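Local coordinates for protein tapirin (Caldicellulosiruptor kristjanssonii, PDB 6N2B) that binds cellulose as a calcium-containing beta-helical cell-adhesion protein, probably helping the thermophilic bacterium attach to plant biomass, at residues Y207-R212 with Y219-R224; G299-N304 with N312-D317; L495-P500 with L505-A510. All coordinates share one frame; numbering follows the deposited sequence.

Overall arrangement
The three contacts follow one another along the chain and lie at different levels of an elongated beta-helix. Contact 1 is nearest the middle of the molecule; its centre is about 14 Å from that of contact 3 and about 22 Å from that of contact 2. Contacts 2 and 3, whose centres are about 34 Å apart, fall on opposite sides of the chain's centre. Contacts 1 and 3 touch, the CB of Ala510 packing against the O of Tyr207 at 3.4 Å, and strand 526-531 pairs in parallel with both 221-224 and 504-508. Sequence-distant coils thus stack into one continuous scaffold, with contact 3 towards the end that holds calcium.

Contact 1 of 3, residues Y207-R212 with Y219-R224; sequences YAVYSR and YKFTVR
The Phe221 ring meets Val209 at its edge: methyl CG2 of the valine lies near the ring plane, 4.5 Å from CZ, so the valine only brushes the rim of the ring and uses neither face. The ring also has neighbours elsewhere, packing on Phe240 and Ile527 of the two strands that flank 221-224. With CG trans to the backbone N (chi1 -172°), the ring extends from its strand toward the valine, and a phenylalanine is long enough to carry its apolar rim across to the valine of the other strand. The second touch is closer. Methyl CB of Ala208 meets CG2 of Val223 at 3.5 Å, where the chain turns a corner at 208 and 209. A small alanine suits this bend, because the valine methyl can come right up to it. Val223 is turned with CG1 between the backbone N and carbonyl carbon (chi1 47°), which leaves CG2 to face the alanine.

No hydrogen bond joins the segments, and the contact buries a modest 113 Å² in all. Their backbones are tied to other strands instead: Ala208 to Ile511, and Val209 to Ser227 and Tyr229. Along 221-224 the side chains alternate. Phe221 and Val223 face the apolar interior, whereas Arg224 turns its CB away and forms a salt bridge with Glu528. Small and branched aliphatic side chains and an aromatic ring thus meet across the inside while each strand bonds to its neighbours in the next coils, an organisation characteristic of the hydrophobic core of a parallel beta-helix.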
ATOM      1  N   TYR A 207      -6.226   9.252  -3.262  1.00 19.40           N
ATOM      2  CA  TYR A 207      -6.056   7.811  -3.156  1.00 20.78           C
ATOM      3  C   TYR A 207      -6.482   7.094  -4.437  1.00 20.88           C
ATOM      4  O   TYR A 207      -7.519   7.412  -5.032  1.00 13.56           O
ATOM      5  CB  TYR A 207      -6.795   7.289  -1.922  1.00 13.21           C
ATOM      6  CG  TYR A 207      -5.970   7.674  -0.722  1.00 19.18           C
ATOM      7  CD1 TYR A 207      -6.039   8.964  -0.182  1.00 14.06           C
ATOM      8  CD2 TYR A 207      -5.039   6.788  -0.189  1.00 17.02           C
ATOM      9  CE1 TYR A 207      -5.246   9.334   0.887  1.00 13.97           C
ATOM     10  CE2 TYR A 207      -4.231   7.152   0.879  1.00 16.62           C
ATOM     11  CZ  TYR A 207      -4.333   8.423   1.409  1.00 18.01           C
ATOM     12  OH  TYR A 207      -3.515   8.765   2.465  1.00 17.13           O
ATOM     13  N   ALA A 208      -5.615   6.182  -4.897  1.00 18.23           N
ATOM     14  CA  ALA A 208      -6.025   5.212  -5.899  1.00 18.20           C
ATOM     15  C   ALA A 208      -6.908   4.143  -5.266  1.00 21.12           C
ATOM     16  O   ALA A 208      -7.910   3.710  -5.858  1.00 19.00           O
ATOM     17  CB  ALA A 208      -4.797   4.596  -6.561  1.00 13.90           C
ATOM     18  N   VAL A 209      -6.574   3.737  -4.045  1.00 13.59           N
ATOM     19  CA  VAL A 209      -7.392   2.815  -3.273  1.00 17.54           C
ATOM     20  C   VAL A 209      -7.627   3.449  -1.909  1.00 16.28           C
ATOM     21  O   VAL A 209      -6.679   3.660  -1.146  1.00 19.23           O
ATOM     22  CB  VAL A 209      -6.732   1.431  -3.129  1.00 14.23           C
ATOM     23  CG1 VAL A 209      -7.614   0.487  -2.335  1.00 13.89           C
ATOM     24  CG2 VAL A 209      -6.446   0.841  -4.477  1.00 10.71           C
ATOM     25  N   TYR A 210      -8.876   3.763  -1.606  1.00 17.65           N
ATOM     26  CA  TYR A 210      -9.268   4.186  -0.267  1.00 19.02           C
ATOM     27  C   TYR A 210     -10.213   3.127   0.273  1.00 16.12           C
ATOM     28  O   TYR A 210     -11.317   2.958  -0.248  1.00 24.25           O
ATOM     29  CB  TYR A 210      -9.937   5.556  -0.285  1.00 14.18           C
ATOM     30  CG  TYR A 210     -10.218   6.105   1.094  1.00 21.31           C
ATOM     31  CD1 TYR A 210     -11.368   5.746   1.786  1.00 21.61           C
ATOM     32  CD2 TYR A 210      -9.332   6.990   1.708  1.00 22.10           C
ATOM     33  CE1 TYR A 210     -11.625   6.243   3.043  1.00 18.40           C
ATOM     34  CE2 TYR A 210      -9.582   7.498   2.970  1.00 13.41           C
ATOM     35  CZ  TYR A 210     -10.730   7.122   3.632  1.00 20.92           C
ATOM     36  OH  TYR A 210     -10.998   7.629   4.891  1.00 24.39           O
ATOM     37  N   SER A 211      -9.788   2.416   1.303  1.00 13.98           N
ATOM     38  CA  SER A 211     -10.595   1.356   1.897  1.00 15.50           C
ATOM     39  C   SER A 211     -10.898   1.721   3.344  1.00 21.46           C
ATOM     40  O   SER A 211      -9.986   1.787   4.179  1.00 20.15           O
ATOM     41  CB  SER A 211      -9.883   0.011   1.810  1.00 14.72           C
ATOM     42  OG  SER A 211      -9.906  -0.482   0.490  1.00 17.90           O
ATOM     43  N   ARG A 212     -12.179   1.968   3.635  1.00 23.65           N
ATOM     44  CA  ARG A 212     -12.587   2.256   5.005  1.00 21.69           C
ATOM     45  C   ARG A 212     -12.371   1.041   5.895  1.00 19.02           C
ATOM     46  O   ARG A 212     -11.923   1.168   7.042  1.00 16.08           O
ATOM     47  CB  ARG A 212     -14.049   2.703   5.028  1.00 25.24           C
ATOM     48  CG  ARG A 212     -14.579   3.033   6.412  1.00 35.29           C
ATOM     49  CD  ARG A 212     -15.812   3.923   6.339  1.00 42.37           C
ATOM     50  NE  ARG A 212     -17.006   3.190   6.751  1.00 59.37           N
ATOM     51  CZ  ARG A 212     -17.324   2.902   8.013  1.00 67.94           C
ATOM     52  NH1 ARG A 212     -16.551   3.308   9.020  1.00 43.33           N
ATOM     53  NH2 ARG A 212     -18.437   2.219   8.265  1.00 79.52           N
ATOM     54  N   TYR A 219      -4.863 -11.599  -6.849  1.00 26.30           N
ATOM     55  CA  TYR A 219      -3.599 -11.943  -7.489  1.00 31.98           C
ATOM     56  C   TYR A 219      -3.400 -11.153  -8.779  1.00 25.40           C
ATOM     57  O   TYR A 219      -4.312 -11.057  -9.604  1.00 28.97           O
ATOM     58  CB  TYR A 219      -3.601 -13.438  -7.786  1.00 33.17           C
ATOM     59  CG  TYR A 219      -2.363 -13.961  -8.455  1.00 33.19           C
ATOM     60  CD1 TYR A 219      -1.197 -14.157  -7.727  1.00 24.15           C
ATOM     61  CD2 TYR A 219      -2.374 -14.296  -9.807  1.00 27.03           C
ATOM     62  CE1 TYR A 219      -0.072 -14.657  -8.327  1.00 33.73           C
ATOM     63  CE2 TYR A 219      -1.254 -14.796 -10.416  1.00 31.10           C
ATOM     64  CZ  TYR A 219      -0.096 -14.977  -9.675  1.00 37.05           C
ATOM     65  OH  TYR A 219       1.046 -15.476 -10.272  1.00 34.39           O
ATOM     66  N   LYS A 220      -2.194 -10.609  -8.959  1.00 31.27           N
ATOM     67  CA  LYS A 220      -1.871  -9.739 -10.092  1.00 28.92           C
ATOM     68  C   LYS A 220      -2.648  -8.429 -10.010  1.00 27.07           C
ATOM     69  O   LYS A 220      -3.665  -8.239 -10.685  1.00 29.10           O
ATOM     70  CB  LYS A 220      -2.143 -10.451 -11.422  1.00 29.32           C
ATOM     71  CG  LYS A 220      -0.895 -10.818 -12.174  1.00 44.33           C
ATOM     72  CD  LYS A 220      -0.362  -9.605 -12.955  1.00 56.34           C
ATOM     73  CE  LYS A 220       0.869  -9.951 -13.809  1.00 62.05           C
ATOM     74  NZ  LYS A 220       2.171  -9.684 -13.119  1.00 67.04           N
ATOM     75  N   PHE A 221      -2.192  -7.522  -9.163  1.00 27.08           N
ATOM     76  CA  PHE A 221      -2.856  -6.240  -8.987  1.00 25.91           C
ATOM     77  C   PHE A 221      -1.767  -5.190  -8.938  1.00 24.33           C
ATOM     78  O   PHE A 221      -0.874  -5.250  -8.086  1.00 21.94           O
ATOM     79  CB  PHE A 221      -3.699  -6.215  -7.708  1.00 28.18           C
ATOM     80  CG  PHE A 221      -4.566  -4.981  -7.549  1.00 26.01           C
ATOM     81  CD1 PHE A 221      -4.086  -3.851  -6.901  1.00 26.53           C
ATOM     82  CD2 PHE A 221      -5.881  -4.974  -7.993  1.00 30.52           C
ATOM     83  CE1 PHE A 221      -4.896  -2.724  -6.722  1.00 21.44           C
ATOM     84  CE2 PHE A 221      -6.689  -3.840  -7.822  1.00 26.85           C
ATOM     85  CZ  PHE A 221      -6.189  -2.719  -7.185  1.00 16.18           C
ATOM     86  N   THR A 222      -1.813  -4.264  -9.878  1.00 22.39           N
ATOM     87  CA  THR A 222      -0.874  -3.160  -9.918  1.00 24.33           C
ATOM     88  C   THR A 222      -1.649  -1.880  -9.675  1.00 25.58           C
ATOM     89  O   THR A 222      -2.667  -1.635 -10.328  1.00 27.80           O
ATOM     90  CB  THR A 222      -0.156  -3.081 -11.263  1.00 19.35           C
ATOM     91  OG1 THR A 222       0.615  -4.267 -11.487  1.00 27.83           O
ATOM     92  CG2 THR A 222       0.733  -1.868 -11.286  1.00 19.03           C
ATOM     93  N   VAL A 223      -1.188  -1.077  -8.730  1.00 19.59           N
ATOM     94  CA  VAL A 223      -1.632   0.297  -8.612  1.00 17.20           C
ATOM     95  C   VAL A 223      -0.466   1.204  -8.997  1.00 20.62           C
ATOM     96  O   VAL A 223       0.667   1.029  -8.526  1.00 16.33           O
ATOM     97  CB  VAL A 223      -2.190   0.606  -7.214  1.00 13.79           C
ATOM     98  CG1 VAL A 223      -1.280   0.082  -6.139  1.00 15.49           C
ATOM     99  CG2 VAL A 223      -2.383   2.099  -7.077  1.00 13.66           C
ATOM    100  N   ARG A 224      -0.740   2.137  -9.901  1.00 20.44           N
ATOM    101  CA  ARG A 224       0.267   3.001 -10.500  1.00 19.56           C
ATOM    102  C   ARG A 224      -0.143   4.444 -10.212  1.00 24.34           C
ATOM    103  O   ARG A 224      -1.094   4.963 -10.816  1.00 16.30           O
ATOM    104  CB  ARG A 224       0.385   2.721 -12.000  1.00 17.91           C
ATOM    105  CG  ARG A 224       1.242   3.694 -12.780  1.00 23.01           C
ATOM    106  CD  ARG A 224       1.177   3.405 -14.293  1.00 29.44           C
ATOM    107  NE  ARG A 224       1.591   2.034 -14.599  1.00 35.01           N
ATOM    108  CZ  ARG A 224       2.827   1.702 -14.958  1.00 27.89           C
ATOM    109  NH1 ARG A 224       3.743   2.653 -15.067  1.00 14.02           N
ATOM    110  NH2 ARG A 224       3.143   0.432 -15.209  1.00 27.12           N
TER

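Contact 2 of 3, residues G299-N304 with N312-D317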
ATOM      1  N   GLY A 299       4.129  -4.051  16.270  1.00 25.90           N
ATOM      2  CA  GLY A 299       4.186  -5.361  15.642  1.00 25.92           C
ATOM      3  C   GLY A 299       5.379  -5.588  14.735  1.00 34.70           C
ATOM      4  O   GLY A 299       5.663  -6.741  14.392  1.00 33.12           O
ATOM      5  N   GLY A 300       6.051  -4.516  14.303  1.00 29.15           N
ATOM      6  CA  GLY A 300       7.323  -4.631  13.614  1.00 25.80           C
ATOM      7  C   GLY A 300       7.229  -4.665  12.099  1.00 30.54           C
ATOM      8  O   GLY A 300       6.249  -4.245  11.476  1.00 34.58           O
ATOM      9  N   MET A 301       8.313  -5.163  11.501  1.00 32.45           N
ATOM     10  CA  MET A 301       8.449  -5.319  10.056  1.00 22.51           C
ATOM     11  C   MET A 301       9.245  -6.588   9.815  1.00 28.18           C
ATOM     12  O   MET A 301      10.446  -6.623  10.089  1.00 29.18           O
ATOM     13  CB  MET A 301       9.155  -4.134   9.411  1.00 22.03           C
ATOM     14  CG  MET A 301       9.387  -4.338   7.921  1.00 20.37           C
ATOM     15  SD  MET A 301       9.689  -2.788   7.051  1.00 25.21           S
ATOM     16  CE  MET A 301      11.414  -2.508   7.478  1.00 22.43           C
ATOM     17  N   GLU A 302       8.586  -7.618   9.309  1.00 26.66           N
ATOM     18  CA  GLU A 302       9.211  -8.905   9.051  1.00 25.11           C
ATOM     19  C   GLU A 302       9.495  -8.996   7.559  1.00 28.84           C
ATOM     20  O   GLU A 302       8.573  -9.130   6.745  1.00 24.01           O
ATOM     21  CB  GLU A 302       8.307 -10.037   9.527  1.00 28.41           C
ATOM     22  CG  GLU A 302       8.907 -11.413   9.444  1.00 27.87           C
ATOM     23  CD  GLU A 302       7.923 -12.474   9.881  1.00 37.45           C
ATOM     24  OE1 GLU A 302       6.976 -12.130  10.633  1.00 34.69           O
ATOM     25  OE2 GLU A 302       8.089 -13.647   9.465  1.00 38.65           O
ATOM     26  N   LEU A 303      10.774  -8.908   7.202  1.00 27.36           N
ATOM     27  CA  LEU A 303      11.200  -8.933   5.809  1.00 25.89           C
ATOM     28  C   LEU A 303      11.767 -10.317   5.519  1.00 28.90           C
ATOM     29  O   LEU A 303      12.979 -10.539   5.526  1.00 31.03           O
ATOM     30  CB  LEU A 303      12.217  -7.829   5.542  1.00 19.56           C
ATOM     31  CG  LEU A 303      11.658  -6.443   5.834  1.00 26.54           C
ATOM     32  CD1 LEU A 303      12.707  -5.350   5.624  1.00 24.12           C
ATOM     33  CD2 LEU A 303      10.442  -6.191   4.965  1.00 25.13           C
ATOM     34  N   ASN A 304      10.866 -11.268   5.288  1.00 26.13           N
ATOM     35  CA  ASN A 304      11.303 -12.566   4.808  1.00 25.72           C
ATOM     36  C   ASN A 304      11.742 -12.439   3.371  1.00 25.13           C
ATOM     37  O   ASN A 304      11.430 -11.472   2.683  1.00 33.57           O
ATOM     38  CB  ASN A 304      10.206 -13.614   4.924  1.00 28.76           C
ATOM     39  CG  ASN A 304      10.051 -14.110   6.329  1.00 37.25           C
ATOM     40  OD1 ASN A 304      10.886 -14.876   6.820  1.00 35.17           O
ATOM     41  ND2 ASN A 304       8.997 -13.654   7.008  1.00 29.22           N
ATOM     42  N   ASN A 312      14.774   4.572   2.880  1.00 25.60           N
ATOM     43  CA  ASN A 312      15.709   5.647   3.172  1.00 25.89           C
ATOM     44  C   ASN A 312      15.646   6.057   4.635  1.00 27.69           C
ATOM     45  O   ASN A 312      16.678   6.364   5.240  1.00 22.52           O
ATOM     46  CB  ASN A 312      15.434   6.844   2.276  1.00 25.20           C
ATOM     47  CG  ASN A 312      16.686   7.623   1.993  1.00 41.79           C
ATOM     48  OD1 ASN A 312      17.638   7.096   1.404  1.00 51.88           O
ATOM     49  ND2 ASN A 312      16.713   8.884   2.429  1.00 36.70           N
ATOM     50  N   GLU A 313      14.441   6.108   5.202  1.00 28.32           N
ATOM     51  CA  GLU A 313      14.230   6.286   6.630  1.00 23.50           C
ATOM     52  C   GLU A 313      13.348   5.144   7.082  1.00 27.46           C
ATOM     53  O   GLU A 313      12.437   4.743   6.349  1.00 30.07           O
ATOM     54  CB  GLU A 313      13.567   7.622   6.959  1.00 15.45           C
ATOM     55  CG  GLU A 313      13.977   8.742   6.031  1.00 19.50           C
ATOM     56  CD  GLU A 313      13.445  10.117   6.447  1.00 32.53           C
ATOM     57  OE1 GLU A 313      12.791  10.228   7.516  1.00 25.18           O
ATOM     58  OE2 GLU A 313      13.690  11.093   5.692  1.00 32.04           O
ATOM     59  N   ILE A 314      13.631   4.600   8.269  1.00 25.19           N
ATOM     60  CA  ILE A 314      12.823   3.532   8.859  1.00 22.71           C
ATOM     61  C   ILE A 314      12.695   3.816  10.348  1.00 18.32           C
ATOM     62  O   ILE A 314      13.700   4.009  11.035  1.00 22.43           O
ATOM     63  CB  ILE A 314      13.416   2.126   8.598  1.00 18.74           C
ATOM     64  CG1 ILE A 314      12.789   1.063   9.507  1.00 23.97           C
ATOM     65  CG2 ILE A 314      14.912   2.112   8.780  1.00 19.56           C
ATOM     66  CD1 ILE A 314      11.335   0.775   9.216  1.00 18.40           C
ATOM     67  N   TYR A 315      11.467   3.872  10.842  1.00 17.89           N
ATOM     68  CA  TYR A 315      11.204   4.070  12.259  1.00 21.36           C
ATOM     69  C   TYR A 315      10.277   2.970  12.732  1.00 21.39           C
ATOM     70  O   TYR A 315       9.274   2.683  12.073  1.00 24.08           O
ATOM     71  CB  TYR A 315      10.571   5.434  12.529  1.00 22.54           C
ATOM     72  CG  TYR A 315      11.293   6.578  11.863  1.00 20.72           C
ATOM     73  CD1 TYR A 315      12.429   7.124  12.433  1.00 24.32           C
ATOM     74  CD2 TYR A 315      10.844   7.108  10.660  1.00 19.26           C
ATOM     75  CE1 TYR A 315      13.103   8.184  11.822  1.00 25.66           C
ATOM     76  CE2 TYR A 315      11.499   8.167  10.053  1.00 21.94           C
ATOM     77  CZ  TYR A 315      12.635   8.695  10.635  1.00 21.09           C
ATOM     78  OH  TYR A 315      13.309   9.731  10.039  1.00 21.69           O
ATOM     79  N   SER A 316      10.600   2.353  13.864  1.00 17.71           N
ATOM     80  CA  SER A 316       9.789   1.225  14.291  1.00 22.57           C
ATOM     81  C   SER A 316       9.770   1.102  15.803  1.00 27.30           C
ATOM     82  O   SER A 316      10.823   1.024  16.445  1.00 26.63           O
ATOM     83  CB  SER A 316      10.289  -0.076  13.679  1.00 18.65           C
ATOM     84  OG  SER A 316       9.407  -1.123  14.029  1.00 24.14           O
ATOM     85  N   ASP A 317       8.564   1.073  16.359  1.00 28.87           N
ATOM     86  CA  ASP A 317       8.347   0.826  17.776  1.00 27.94           C
ATOM     87  C   ASP A 317       8.477  -0.653  18.134  1.00 34.07           C
ATOM     88  O   ASP A 317       8.219  -1.023  19.287  1.00 36.41           O
ATOM     89  CB  ASP A 317       6.971   1.361  18.186  1.00 24.20           C
ATOM     90  CG  ASP A 317       6.908   2.887  18.180  1.00 35.73           C
ATOM     91  OD1 ASP A 317       7.977   3.527  18.090  1.00 41.75           O
ATOM     92  OD2 ASP A 317       5.796   3.457  18.274  1.00 37.26           O
TER
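Gly300 and Ser316 mark the closest approach of the two backbones, their CA atoms 6.4 Å apart, and from there the chains diverge until the CA atoms of Met301 and Ile314 are 9.9 Å apart. They belong to different faces of the beta-helix: strand 300-303 pairs in parallel with 275-278 and 319-322, strand 314-316 with 293-296 and 333-336. Side chains therefore span the widening interior. Met301 and Ile314 reach toward each other tip to tip, with CE of the methionine 3.7 Å from CD1 of the isoleucine. Both first torsions place the chain trans to the backbone N (chi1 176° for Met301), extending each residue inward, and a bend at the last methionine torsion sets its methyl in place. A long, flexible thioether suits such a span, and Phe328 and Ile330 of the next coil pack beside the pair. At the narrow end, Gly300 has a positive phi (94°) that glycine adopts easily, whereas a CB would probably crowd the preceding carbonyl O. Opposite it, the buried hydroxyl of Ser316 is satisfied by hydrogen bonds to Thr296 OG1 and Gly318 N, and OG lies 4.1 Å from the CA of Gly300.

Contact 3 of 3, residues L495-P500 with L505-A510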
ATOM      1  N   LEU A 495     -15.475  -6.547 -20.451  1.00 23.76           N
ATOM      2  CA  LEU A 495     -15.345  -5.101 -20.242  1.00 19.27           C
ATOM      3  C   LEU A 495     -14.413  -4.502 -21.293  1.00 24.85           C
ATOM      4  O   LEU A 495     -13.398  -5.115 -21.646  1.00 22.50           O
ATOM      5  CB  LEU A 495     -14.796  -4.795 -18.853  1.00 16.86           C
ATOM      6  CG  LEU A 495     -15.564  -5.371 -17.665  1.00 17.86           C
ATOM      7  CD1 LEU A 495     -14.774  -5.192 -16.395  1.00 17.26           C
ATOM      8  CD2 LEU A 495     -16.902  -4.691 -17.525  1.00 19.83           C
ATOM      9  N   PRO A 496     -14.719  -3.319 -21.836  1.00 19.76           N
ATOM     10  CA  PRO A 496     -13.812  -2.715 -22.818  1.00 20.69           C
ATOM     11  C   PRO A 496     -12.519  -2.232 -22.199  1.00 18.56           C
ATOM     12  O   PRO A 496     -11.607  -1.824 -22.932  1.00 18.45           O
ATOM     13  CB  PRO A 496     -14.633  -1.548 -23.392  1.00 16.05           C
ATOM     14  CG  PRO A 496     -15.999  -1.762 -22.937  1.00 17.07           C
ATOM     15  CD  PRO A 496     -15.915  -2.492 -21.639  1.00 18.50           C
ATOM     16  N   LEU A 497     -12.433  -2.248 -20.870  1.00 19.42           N
ATOM     17  CA  LEU A 497     -11.215  -1.934 -20.144  1.00 25.08           C
ATOM     18  C   LEU A 497     -10.195  -3.062 -20.209  1.00 31.66           C
ATOM     19  O   LEU A 497      -9.036  -2.848 -19.828  1.00 29.02           O
ATOM     20  CB  LEU A 497     -11.556  -1.619 -18.680  1.00 21.80           C
ATOM     21  CG  LEU A 497     -12.745  -0.680 -18.471  1.00 25.47           C
ATOM     22  CD1 LEU A 497     -13.204  -0.640 -17.001  1.00 20.61           C
ATOM     23  CD2 LEU A 497     -12.371   0.713 -18.968  1.00 20.23           C
ATOM     24  N   TYR A 498     -10.598  -4.250 -20.672  1.00 23.36           N
ATOM     25  CA  TYR A 498      -9.692  -5.384 -20.769  1.00 22.67           C
ATOM     26  C   TYR A 498      -8.761  -5.198 -21.956  1.00 24.52           C
ATOM     27  O   TYR A 498      -9.208  -4.915 -23.069  1.00 28.08           O
ATOM     28  CB  TYR A 498     -10.465  -6.693 -20.907  1.00 26.44           C
ATOM     29  CG  TYR A 498      -9.564  -7.874 -21.152  1.00 28.79           C
ATOM     30  CD1 TYR A 498      -8.855  -8.463 -20.104  1.00 29.22           C
ATOM     31  CD2 TYR A 498      -9.399  -8.388 -22.431  1.00 24.63           C
ATOM     32  CE1 TYR A 498      -8.014  -9.546 -20.323  1.00 29.54           C
ATOM     33  CE2 TYR A 498      -8.558  -9.465 -22.663  1.00 33.48           C
ATOM     34  CZ  TYR A 498      -7.864 -10.042 -21.608  1.00 37.62           C
ATOM     35  OH  TYR A 498      -7.025 -11.114 -21.846  1.00 38.15           O
ATOM     36  N   ASN A 499      -7.462  -5.339 -21.703  1.00 29.39           N
ATOM     37  CA  ASN A 499      -6.428  -5.253 -22.722  1.00 27.22           C
ATOM     38  C   ASN A 499      -5.993  -6.678 -23.029  1.00 33.58           C
ATOM     39  O   ASN A 499      -5.450  -7.355 -22.138  1.00 30.80           O
ATOM     40  CB  ASN A 499      -5.252  -4.417 -22.207  1.00 33.20           C
ATOM     41  CG  ASN A 499      -4.135  -4.204 -23.242  1.00 40.06           C
ATOM     42  OD1 ASN A 499      -4.023  -4.923 -24.231  1.00 42.50           O
ATOM     43  ND2 ASN A 499      -3.282  -3.207 -22.982  1.00 29.32           N
ATOM     44  N   PRO A 500      -6.239  -7.193 -24.239  1.00 32.67           N
ATOM     45  CA  PRO A 500      -5.862  -8.584 -24.518  1.00 32.63           C
ATOM     46  C   PRO A 500      -4.363  -8.768 -24.631  1.00 37.24           C
ATOM     47  O   PRO A 500      -3.863  -9.871 -24.378  1.00 46.82           O
ATOM     48  CB  PRO A 500      -6.578  -8.891 -25.845  1.00 35.17           C
ATOM     49  CG  PRO A 500      -7.238  -7.601 -26.289  1.00 20.85           C
ATOM     50  CD  PRO A 500      -6.708  -6.495 -25.448  1.00 31.05           C
ATOM     51  N   LEU A 505      -7.312  -5.992 -16.963  1.00 27.47           N
ATOM     52  CA  LEU A 505      -8.305  -4.935 -16.880  1.00 20.84           C
ATOM     53  C   LEU A 505      -7.613  -3.632 -16.499  1.00 20.93           C
ATOM     54  O   LEU A 505      -7.018  -3.544 -15.425  1.00 26.91           O
ATOM     55  CB  LEU A 505      -9.311  -5.320 -15.813  1.00 20.48           C
ATOM     56  CG  LEU A 505     -10.763  -4.964 -15.922  1.00 26.73           C
ATOM     57  CD1 LEU A 505     -11.208  -5.066 -17.374  1.00 28.70           C
ATOM     58  CD2 LEU A 505     -11.474  -5.979 -15.036  1.00 18.22           C
ATOM     59  N   VAL A 506      -7.676  -2.620 -17.349  1.00 20.75           N
ATOM     60  CA  VAL A 506      -7.008  -1.345 -17.080  1.00 23.84           C
ATOM     61  C   VAL A 506      -8.052  -0.321 -16.616  1.00 23.15           C
ATOM     62  O   VAL A 506      -8.765   0.286 -17.423  1.00 23.43           O
ATOM     63  CB  VAL A 506      -6.226  -0.857 -18.300  1.00 21.13           C
ATOM     64  CG1 VAL A 506      -5.612   0.486 -18.016  1.00 22.82           C
ATOM     65  CG2 VAL A 506      -5.147  -1.864 -18.664  1.00 21.52           C
ATOM     66  N   ILE A 507      -8.137  -0.102 -15.309  1.00 13.71           N
ATOM     67  CA  ILE A 507      -9.022   0.903 -14.742  1.00 15.94           C
ATOM     68  C   ILE A 507      -8.220   2.166 -14.463  1.00 22.06           C
ATOM     69  O   ILE A 507      -7.297   2.154 -13.638  1.00 25.10           O
ATOM     70  CB  ILE A 507      -9.689   0.401 -13.458  1.00 21.89           C
ATOM     71  CG1 ILE A 507     -10.482  -0.881 -13.734  1.00 19.49           C
ATOM     72  CG2 ILE A 507     -10.572   1.496 -12.881  1.00 14.90           C
ATOM     73  CD1 ILE A 507     -10.588  -1.797 -12.539  1.00 13.22           C
ATOM     74  N   GLU A 508      -8.586   3.262 -15.126  1.00 19.09           N
ATOM     75  CA  GLU A 508      -7.983   4.569 -14.897  1.00 11.31           C
ATOM     76  C   GLU A 508      -8.962   5.398 -14.067  1.00 23.47           C
ATOM     77  O   GLU A 508     -10.048   5.752 -14.552  1.00 21.39           O
ATOM     78  CB  GLU A 508      -7.675   5.263 -16.220  1.00 13.60           C
ATOM     79  CG  GLU A 508      -6.818   4.452 -17.186  1.00 18.48           C
ATOM     80  CD  GLU A 508      -6.065   5.336 -18.196  1.00 23.17           C
ATOM     81  OE1 GLU A 508      -5.951   6.553 -17.943  1.00 21.77           O
ATOM     82  OE2 GLU A 508      -5.578   4.824 -19.234  1.00 21.26           O
ATOM     83  N   GLY A 509      -8.578   5.722 -12.824  1.00 18.54           N
ATOM     84  CA  GLY A 509      -9.449   6.438 -11.908  1.00 12.34           C
ATOM     85  C   GLY A 509      -9.128   6.104 -10.464  1.00 17.62           C
ATOM     86  O   GLY A 509      -8.026   6.419 -10.015  1.00 20.56           O
ATOM     87  N   ALA A 510     -10.046   5.478  -9.723  1.00  9.70           N
ATOM     88  CA  ALA A 510      -9.788   5.161  -8.320  1.00 12.79           C
ATOM     89  C   ALA A 510     -10.926   4.303  -7.786  1.00 16.20           C
ATOM     90  O   ALA A 510     -12.004   4.242  -8.374  1.00 20.09           O
ATOM     91  CB  ALA A 510      -9.630   6.419  -7.456  1.00 12.04           C
TER
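Leu505 and Leu495 cross obliquely, methyl CD2 of the former 3.7 Å from CD1 of the latter, in a short beta hairpin formed by strands 498-499 and 504-508. Both methyls of Leu505 meet CD1 of Leu495, and CD1 of Leu505 reaches further, to the Leu497-Tyr498 peptide. It lies over the face of that peptide, 3.5 Å from Tyr498 N, and also meets the CB atoms of Leu497 and Tyr498. Leu505 thus packs against the type I turn that runs from Leu495 to Tyr498. Phe489 and Ile527 pack on it from neighbouring strands. Replacing Leu505 with an alanine would probably leave Leu495 without its methyl partners and open a gap over the face of the Leu497-Tyr498 peptide.

Leu497 touches Leu505 through its CB, which also lies against the carbonyl O of Val506; with CG beside its backbone N (chi1 -46°), CD1 of Leu497 reaches on to CG1 of Ile507, 4.3 Å away. Val506 lies beside Asn499, its CG2 4.4 Å from the asparagine CB. OD1 of Asn499 accepts from Thr501 N in the hairpin loop, a task that asparagine suits. This hairpin stands toward the calcium-bearing end of the domain, the side chain of Leu495 about 10 Å from those of the calcium-binding residues Leu436 and Glu465. Tyr498 and Leu505 form an antiparallel non-hydrogen-bonded pair, CA to CA 4.2 Å, and beside it a nearly straight hydrogen bond (175°) joins Val506 N to Leu497 O at 2.8 Å, the donor standing 42° above the carbonyl plane.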